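Local atomic coordinates of mitochondrial dynamics protein MID49 (Mus musculus, PDB entry 4WOY), a protein that sits in the mitochondrial outer membrane, recruits the fission mediator dynamin-related protein 1 (DNM1L) to the mitochondrial surface and regulates its GTPase activity. Residues A[7-10]-A[11-15]; A[248-251]-A[252-256]; A[280-283]-A[284-288]; A[305-308]-A[309-312]. The protein carries 1 engineered substitution. All coordinates share one frame; numbering follows the deposited sequence.

Interaction 1 (A[7-10]-A[11-15]); sequences LAFE and RKHVI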
# COMPACT_ATOMS: atom_id res chain seq x y z
N LEU A 7 13.45 -15.33 -16.39
CA LEU A 7 14.07 -14.08 -16.83
C LEU A 7 13.27 -13.50 -17.98
O LEU A 7 13.08 -12.28 -18.06
CB LEU A 7 15.51 -14.31 -17.26
CG LEU A 7 16.53 -14.71 -16.18
CD1 LEU A 7 17.93 -14.71 -16.76
CD2 LEU A 7 16.46 -13.80 -14.97
N ALA A 8 12.79 -14.38 -18.85
CA ALA A 8 11.97 -13.98 -19.99
C ALA A 8 10.64 -13.34 -19.55
O ALA A 8 10.25 -12.28 -20.03
CB ALA A 8 11.73 -15.18 -20.91
N PHE A 9 9.97 -13.99 -18.60
CA PHE A 9 8.73 -13.44 -18.05
C PHE A 9 8.97 -12.08 -17.38
O PHE A 9 8.20 -11.13 -17.57
CB PHE A 9 8.13 -14.43 -17.05
CG PHE A 9 6.87 -13.94 -16.41
CD1 PHE A 9 5.64 -14.13 -17.04
CD2 PHE A 9 6.90 -13.30 -15.18
CE1 PHE A 9 4.48 -13.69 -16.46
CE2 PHE A 9 5.74 -12.85 -14.59
CZ PHE A 9 4.52 -13.05 -15.24
N GLU A 10 10.05 -12.00 -16.61
CA GLU A 10 10.42 -10.77 -15.94
C GLU A 10 10.62 -9.67 -17.01
O GLU A 10 10.11 -8.54 -16.91
CB GLU A 10 11.67 -11.00 -15.10
CG GLU A 10 12.20 -9.79 -14.33
CD GLU A 10 13.42 -10.13 -13.50
OE1 GLU A 10 14.52 -10.33 -14.08
OE2 GLU A 10 13.29 -10.21 -12.26
N ARG A 11 11.35 -10.04 -18.06
CA ARG A 11 11.67 -9.12 -19.14
C ARG A 11 10.38 -8.60 -19.77
O ARG A 11 10.21 -7.40 -19.98
CB ARG A 11 12.52 -9.85 -20.20
CG ARG A 11 12.95 -9.01 -21.38
CD ARG A 11 13.74 -9.80 -22.48
NE ARG A 11 12.89 -10.24 -23.58
CZ ARG A 11 12.58 -11.50 -23.88
NH1 ARG A 11 13.05 -12.52 -23.17
NH2 ARG A 11 11.80 -11.73 -24.92
N LYS A 12 9.46 -9.52 -20.05
CA LYS A 12 8.23 -9.21 -20.79
C LYS A 12 7.06 -8.65 -19.96
O LYS A 12 6.26 -7.90 -20.49
CB LYS A 12 7.74 -10.45 -21.56
CG LYS A 12 8.67 -10.88 -22.69
CD LYS A 12 8.23 -12.17 -23.38
CE LYS A 12 8.89 -13.40 -22.80
NZ LYS A 12 8.87 -14.53 -23.76
N HIS A 13 6.90 -9.07 -18.70
CA HIS A 13 5.69 -8.69 -17.96
C HIS A 13 5.95 -8.02 -16.62
O HIS A 13 5.01 -7.61 -15.93
CB HIS A 13 4.77 -9.90 -17.78
CG HIS A 13 4.36 -10.51 -19.08
ND1 HIS A 13 4.83 -11.74 -19.51
CD2 HIS A 13 3.59 -10.04 -20.09
CE1 HIS A 13 4.34 -12.00 -20.71
NE2 HIS A 13 3.58 -10.99 -21.08
N VAL A 14 7.20 -7.97 -16.20
CA VAL A 14 7.50 -7.27 -14.96
C VAL A 14 8.21 -5.93 -15.18
O VAL A 14 7.73 -4.89 -14.73
CB VAL A 14 8.34 -8.15 -14.02
CG1 VAL A 14 8.64 -7.41 -12.72
CG2 VAL A 14 7.61 -9.43 -13.75
N ILE A 15 9.30 -5.94 -15.93
CA ILE A 15 10.14 -4.74 -16.07
C ILE A 15 9.44 -3.65 -16.87
O ILE A 15 8.85 -3.91 -17.90
CB ILE A 15 11.50 -5.11 -16.70
CG1 ILE A 15 12.20 -6.16 -15.83
CG2 ILE A 15 12.39 -3.88 -16.82
CD1 ILE A 15 13.44 -6.80 -16.45
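The carbonyl oxygens of L7, A8, F9 and E10 all find backbone donors between R11 and I15. R11 N bonds L7 O, and K12 N bonds A8 O at 2.9 Å. H13 N meets F9 O at 2.7 Å, almost head-on to the carbonyl. At E10 the pattern changes, because its oxygen takes two donors. V14 N, at 3.0 Å, comes from above the carbonyl plane, 37° out of it, whereas I15 N, at 2.9 Å, makes the straighter bond. The V14 N bond keeps the helical i to i+4 spacing and the I15 N bond spans five residues, a pi-type widening of the last turn of helix 2-14. This is the first helix of the fragment, which is predicted to be cytoplasmic, and it lies against helix 228-241, which F9 touches through L234 and I238 and V14 through L233. Both carboxylate oxygens of the buried E10 are hydrogen-bonded, and OE2 forms a salt bridge with R230 of that helix. Within the turn, E10 uses only its aliphatic part, CG lying 3.9 Å from I15 CD1. The F9 side chain points CG away from its own backbone N (chi1 179°), which carries the ring along the helix to H13. H13 CB sits over one ring face, 4.2 Å from the centroid, in a CH-pi contact, and the imidazole is inclined to the phenyl plane by 49°. V14 CG2 approaches the same ring at CE2. K12 CE and R11 NH1 both pack on A8 CB, the lysine chain turning about its CG-CD bond.

Interaction 2 (A[248-251]-A[252-256]); sequences LGWS and HLTQV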
# COMPACT_ATOMS: atom_id res chain seq x y z
N LEU A 248 -4.14 -12.34 -4.00
CA LEU A 248 -2.79 -12.35 -3.45
C LEU A 248 -2.12 -11.11 -3.97
O LEU A 248 -1.71 -11.07 -5.13
CB LEU A 248 -2.02 -13.59 -3.87
CG LEU A 248 -2.59 -14.87 -3.27
CD1 LEU A 248 -1.77 -16.07 -3.68
CD2 LEU A 248 -2.69 -14.71 -1.74
N GLY A 249 -2.05 -10.08 -3.13
CA GLY A 249 -1.54 -8.80 -3.58
C GLY A 249 -0.19 -8.47 -2.99
O GLY A 249 0.44 -9.29 -2.35
N TRP A 250 0.21 -7.22 -3.15
CA TRP A 250 1.52 -6.78 -2.72
C TRP A 250 1.81 -7.12 -1.25
O TRP A 250 2.86 -7.65 -0.92
CB TRP A 250 1.62 -5.28 -2.91
CG TRP A 250 2.92 -4.74 -2.48
CD1 TRP A 250 3.28 -4.42 -1.21
CD2 TRP A 250 4.02 -4.40 -3.32
NE1 TRP A 250 4.56 -3.92 -1.20
CE2 TRP A 250 5.03 -3.90 -2.49
CE3 TRP A 250 4.24 -4.46 -4.70
CZ2 TRP A 250 6.26 -3.47 -2.98
CZ3 TRP A 250 5.46 -4.05 -5.19
CH2 TRP A 250 6.46 -3.55 -4.34
N SER A 251 0.87 -6.82 -0.36
CA SER A 251 1.09 -7.01 1.07
C SER A 251 1.22 -8.49 1.44
O SER A 251 2.02 -8.84 2.30
CB SER A 251 -0.05 -6.38 1.87
OG SER A 251 -1.25 -7.05 1.58
N HIS A 252 0.43 -9.34 0.79
CA HIS A 252 0.49 -10.78 1.01
C HIS A 252 1.85 -11.35 0.67
O HIS A 252 2.44 -12.11 1.47
CB HIS A 252 -0.54 -11.50 0.16
CG HIS A 252 -1.94 -11.10 0.45
ND1 HIS A 252 -2.53 -10.00 -0.12
CD2 HIS A 252 -2.87 -11.66 1.26
CE1 HIS A 252 -3.77 -9.89 0.33
NE2 HIS A 252 -4.00 -10.88 1.17
N LEU A 253 2.31 -11.01 -0.54
CA LEU A 253 3.51 -11.61 -1.09
C LEU A 253 4.74 -11.00 -0.41
O LEU A 253 5.81 -11.63 -0.34
CB LEU A 253 3.54 -11.43 -2.62
CG LEU A 253 2.33 -12.05 -3.33
CD1 LEU A 253 2.09 -11.43 -4.71
CD2 LEU A 253 2.48 -13.57 -3.43
N THR A 254 4.59 -9.79 0.12
CA THR A 254 5.65 -9.19 0.93
C THR A 254 5.99 -10.09 2.11
O THR A 254 7.16 -10.30 2.46
CB THR A 254 5.21 -7.82 1.46
OG1 THR A 254 5.10 -6.91 0.36
CG2 THR A 254 6.19 -7.28 2.53
N GLN A 255 4.94 -10.62 2.72
CA GLN A 255 5.09 -11.48 3.89
C GLN A 255 5.89 -12.72 3.52
O GLN A 255 6.71 -13.21 4.31
CB GLN A 255 3.70 -11.85 4.42
CG GLN A 255 3.11 -10.90 5.45
CD GLN A 255 3.66 -9.49 5.40
OE1 GLN A 255 4.65 -9.19 6.04
NE2 GLN A 255 2.99 -8.62 4.67
N VAL A 256 5.62 -13.23 2.32
CA VAL A 256 6.31 -14.41 1.81
C VAL A 256 7.78 -14.11 1.65
O VAL A 256 8.60 -14.91 2.06
CB VAL A 256 5.78 -14.87 0.46
CG1 VAL A 256 6.59 -16.06 -0.00
CG2 VAL A 256 4.29 -15.24 0.56
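W250 and T254 meet obliquely one helical turn apart, the threonine hydroxyl lying beside the indole near CD1 and NE1. That hydroxyl is turned back to the helix: with OG1 trans to its own carbonyl carbon (chi1 -67°), it donates to W250 O at 2.7 Å. T254 N donates to the same oxygen at 2.9 Å from the other face of the carbonyl plane, so two bonds from one residue grip W250 O. At the start of the helix G249 is the N-cap residue, and its carbonyl accepts L253 N at 3.1 Å. The H252 imidazole folds back over this first turn. G249 O lies at the ring edge, in its plane, L248 CA covers one face, and ND1 stands 3.0 Å from G249 N. Q255, bent at chi2, swings its amide alongside the backbone, where NE2 makes a weak bond to S251 O; OE1 bonds H295 N. This is the N-terminal end of helix 250-261, in the Mab-21 HhH/H2TH-like part of the chain. W250, L253 and T254 rest on L232 of helix 228-241, while L253 and V256 pack against L283 of helix 272-288.

Interaction 3 (A[280-283]-A[284-288]); sequences LEFL and VGSLE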
# COMPACT_ATOMS: atom_id res chain seq x y z
N LEU A 280 6.38 -20.17 -3.68
CA LEU A 280 5.13 -20.82 -4.01
C LEU A 280 4.85 -21.91 -2.98
O LEU A 280 3.70 -22.15 -2.60
CB LEU A 280 5.15 -21.43 -5.41
CG LEU A 280 5.31 -20.52 -6.63
CD1 LEU A 280 4.85 -21.26 -7.86
CD2 LEU A 280 4.59 -19.20 -6.49
N GLU A 281 5.92 -22.58 -2.57
CA GLU A 281 5.82 -23.64 -1.59
C GLU A 281 5.29 -23.12 -0.27
O GLU A 281 4.43 -23.73 0.36
CB GLU A 281 7.19 -24.28 -1.35
CG GLU A 281 7.47 -25.44 -2.28
CD GLU A 281 8.89 -25.98 -2.15
OE1 GLU A 281 9.59 -25.62 -1.16
OE2 GLU A 281 9.30 -26.76 -3.03
N PHE A 282 5.84 -21.98 0.14
CA PHE A 282 5.46 -21.37 1.39
C PHE A 282 4.00 -20.92 1.30
O PHE A 282 3.22 -21.12 2.25
CB PHE A 282 6.39 -20.20 1.71
CG PHE A 282 6.05 -19.53 3.00
CD1 PHE A 282 6.43 -20.10 4.20
CD2 PHE A 282 5.33 -18.34 3.02
CE1 PHE A 282 6.09 -19.51 5.40
CE2 PHE A 282 5.01 -17.74 4.22
CZ PHE A 282 5.39 -18.33 5.41
N LEU A 283 3.62 -20.37 0.16
CA LEU A 283 2.26 -19.90 -0.04
C LEU A 283 1.28 -21.06 0.09
O LEU A 283 0.30 -20.98 0.85
CB LEU A 283 2.11 -19.23 -1.41
CG LEU A 283 2.30 -17.72 -1.45
CD1 LEU A 283 2.57 -17.24 -2.87
CD2 LEU A 283 1.06 -17.05 -0.93
N VAL A 284 1.58 -22.17 -0.59
CA VAL A 284 0.71 -23.34 -0.58
C VAL A 284 0.57 -23.91 0.84
O VAL A 284 -0.52 -24.31 1.25
CB VAL A 284 1.25 -24.44 -1.53
CG1 VAL A 284 0.70 -25.81 -1.16
CG2 VAL A 284 0.88 -24.13 -2.98
N GLY A 285 1.65 -23.88 1.60
CA GLY A 285 1.62 -24.33 2.98
C GLY A 285 0.77 -23.39 3.83
O GLY A 285 -0.04 -23.85 4.62
N SER A 286 0.95 -22.09 3.64
CA SER A 286 0.18 -21.08 4.35
C SER A 286 -1.31 -21.23 4.07
O SER A 286 -2.14 -21.04 4.96
CB SER A 286 0.62 -19.68 3.94
OG SER A 286 2.03 -19.51 4.06
N LEU A 287 -1.62 -21.58 2.82
CA LEU A 287 -3.00 -21.72 2.39
C LEU A 287 -3.69 -22.90 3.04
O LEU A 287 -4.84 -22.79 3.47
CB LEU A 287 -3.05 -21.87 0.87
CG LEU A 287 -2.87 -20.61 0.04
CD1 LEU A 287 -2.56 -20.96 -1.40
CD2 LEU A 287 -4.15 -19.83 0.12
N GLU A 288 -3.01 -24.04 3.13
CA GLU A 288 -3.68 -25.21 3.68
C GLU A 288 -3.97 -25.04 5.16
O GLU A 288 -4.93 -25.62 5.68
CB GLU A 288 -2.88 -26.48 3.40
CG GLU A 288 -3.48 -27.29 2.25
CD GLU A 288 -2.47 -28.15 1.51
OE1 GLU A 288 -1.49 -28.60 2.14
OE2 GLU A 288 -2.66 -28.38 0.29
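L280 accepts V284 N through its carbonyl oxygen at 2.9 Å, and V284 CG2 lies 3.5 Å from the same oxygen. E281 follows with the equivalent bond to G285 N at 3.0 Å; its side chain touches L322. F282 carries the main side-chain contact. Its carbonyl oxygen takes two donors from S286: the backbone N at 2.8 Å, tilted 18° from the carbonyl plane, and the hydroxyl OG at 2.7 Å, 43° out of that plane. A serine returning its hydroxyl to the carbonyl four residues earlier is a common way of satisfying a buried OH within a helix, and here it closes a turn of helix 272-288, part of the Mab-21 HhH/H2TH-like region. S286 OG reaches this position because it stands opposite its own carbonyl carbon about CA-CB (chi1 -52°). The same oxygen also lies over one face of the F282 phenyl, 3.5 Å above the plane and offset toward the rim near CE2. The H259 ring stacks on F282, whose side chain also touches V256. L283 gives its carbonyl to L287 N at 2.8 Å. The L287 side chain folds alongside that bond, CG coming 3.3 Å from L283 O, and it touches I311 and I314 of helix 308-317.

Interaction 4 (A[305-308]-A[309-312]); sequences NFRE and EEID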
# COMPACT_ATOMS: atom_id res chain seq x y z
N ASN A 305 -9.60 -13.13 6.08
CA ASN A 305 -10.86 -12.78 5.46
C ASN A 305 -11.08 -13.53 4.15
O ASN A 305 -11.96 -13.19 3.38
CB ASN A 305 -10.93 -11.26 5.22
CG ASN A 305 -9.81 -10.76 4.30
OD1 ASN A 305 -8.77 -11.41 4.14
ND2 ASN A 305 -10.02 -9.58 3.70
N PHE A 306 -10.26 -14.55 3.89
CA PHE A 306 -10.53 -15.41 2.74
C PHE A 306 -11.56 -16.47 3.10
O PHE A 306 -11.46 -17.12 4.15
CB PHE A 306 -9.26 -16.09 2.24
CG PHE A 306 -8.39 -15.20 1.41
CD1 PHE A 306 -7.89 -14.01 1.92
CD2 PHE A 306 -8.05 -15.56 0.11
CE1 PHE A 306 -7.07 -13.19 1.15
CE2 PHE A 306 -7.24 -14.75 -0.67
CZ PHE A 306 -6.74 -13.56 -0.15
N ARG A 307 -12.54 -16.66 2.23
CA ARG A 307 -13.49 -17.74 2.40
C ARG A 307 -12.79 -19.05 2.02
O ARG A 307 -11.74 -19.04 1.37
CB ARG A 307 -14.76 -17.44 1.60
CG ARG A 307 -15.47 -18.62 0.93
CD ARG A 307 -16.77 -18.16 0.26
NE ARG A 307 -16.68 -16.79 -0.25
CZ ARG A 307 -16.13 -16.45 -1.41
NH1 ARG A 307 -15.61 -17.38 -2.21
NH2 ARG A 307 -16.10 -15.18 -1.78
N GLU A 308 -13.34 -20.18 2.45
CA GLU A 308 -12.65 -21.46 2.32
C GLU A 308 -12.39 -21.83 0.86
O GLU A 308 -11.29 -22.27 0.52
CB GLU A 308 -13.43 -22.56 3.04
CG GLU A 308 -12.67 -23.87 3.16
CD GLU A 308 -13.31 -24.83 4.16
OE1 GLU A 308 -14.44 -24.56 4.63
OE2 GLU A 308 -12.67 -25.85 4.49
N GLU A 309 -13.39 -21.61 0.00
CA GLU A 309 -13.28 -21.95 -1.41
C GLU A 309 -12.20 -21.12 -2.10
O GLU A 309 -11.49 -21.64 -2.96
CB GLU A 309 -14.61 -21.74 -2.13
CG GLU A 309 -15.65 -22.80 -1.88
CD GLU A 309 -16.88 -22.59 -2.74
OE1 GLU A 309 -16.94 -21.56 -3.45
OE2 GLU A 309 -17.78 -23.46 -2.72
N GLU A 310 -12.08 -19.85 -1.72
CA GLU A 310 -11.03 -18.97 -2.23
C GLU A 310 -9.65 -19.57 -2.00
O GLU A 310 -8.88 -19.75 -2.93
CB GLU A 310 -11.12 -17.61 -1.54
CG GLU A 310 -11.80 -16.52 -2.33
CD GLU A 310 -12.07 -15.31 -1.49
OE1 GLU A 310 -12.51 -15.48 -0.33
OE2 GLU A 310 -11.80 -14.19 -1.95
N ILE A 311 -9.38 -19.91 -0.75
CA ILE A 311 -8.13 -20.54 -0.37
C ILE A 311 -7.90 -21.85 -1.11
O ILE A 311 -6.82 -22.08 -1.66
CB ILE A 311 -8.11 -20.80 1.14
CG1 ILE A 311 -7.91 -19.48 1.88
CG2 ILE A 311 -7.05 -21.79 1.49
CD1 ILE A 311 -8.01 -19.62 3.37
N ASP A 312 -8.93 -22.67 -1.17
CA ASP A 312 -8.83 -23.96 -1.82
C ASP A 312 -8.56 -23.77 -3.31
O ASP A 312 -7.83 -24.54 -3.93
CB ASP A 312 -10.11 -24.78 -1.61
CG ASP A 312 -10.25 -25.28 -0.18
OD1 ASP A 312 -9.24 -25.30 0.56
OD2 ASP A 312 -11.38 -25.67 0.20
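The R307 guanidinium carries E310 OE1 over the centre of one face, 3.8 Å above the plane, and has E309 CB at its edge, near the plane. Guanidinium and carboxylate are stacked, their planes only 11° apart, though the two side chains cross at about a right angle. Since no N-H of the arginine side chain points at that oxygen, the long salt bridge from R307 NH2 to E310 OE1, 3.9 Å, is an attraction of charges alone. Beside the second flat group, the F306 ring, lie E310 CB and I311 CG1, both approaching obliquely. The phenylalanine adds apolar contact through CB, which is 3.7 Å from I311 CG1. R247 completes the setting, making a cation-pi contact with F306 and a salt bridge with E310 OE2, so both oxygens of this carboxylate are engaged. E310 OE1 also accepts R307 N at 2.8 Å, nearly along its C-O axis, in a bond of 158° at the hydrogen. R307 bends at chi3 (32°), which folds its guanidinium back over the glutamate. One residue on, E308 O receives D312 N at 2.9 Å, while R307 O accepts I311 N at 3.3 Å. The carboxylates of E308 and D312 are near neighbours, OE2 to OD2 4.5 Å; their like charges would tend to raise the proton affinity of both. R307 is the N-cap of helix 308-317, and the return of the E310 carboxylate to R307 N is the glutamate half of a capping box.

How the interactions relate
From the N terminus, interaction 1 comes first, in helix 2-14, and stands apart: its nearest atoms are about 9 Å from interaction 2, and helix 228-241 bridges the two by touching both. Interactions 2, 3 and 4 follow in series, none nested or crossing, each closing only a local turn. They lie within the Mab-21 HhH/H2TH-like region and touch one another. Helices 250-261 and 272-288, consecutive in the chain, pack together, and L248, just ahead of the first, adds its CD1 at 4.1 Å from L283 CD2. Interaction 4 touches both helices, F306 CE1 lying 3.8 Å from H252 NE2 and I311 CG2 meeting L287 O.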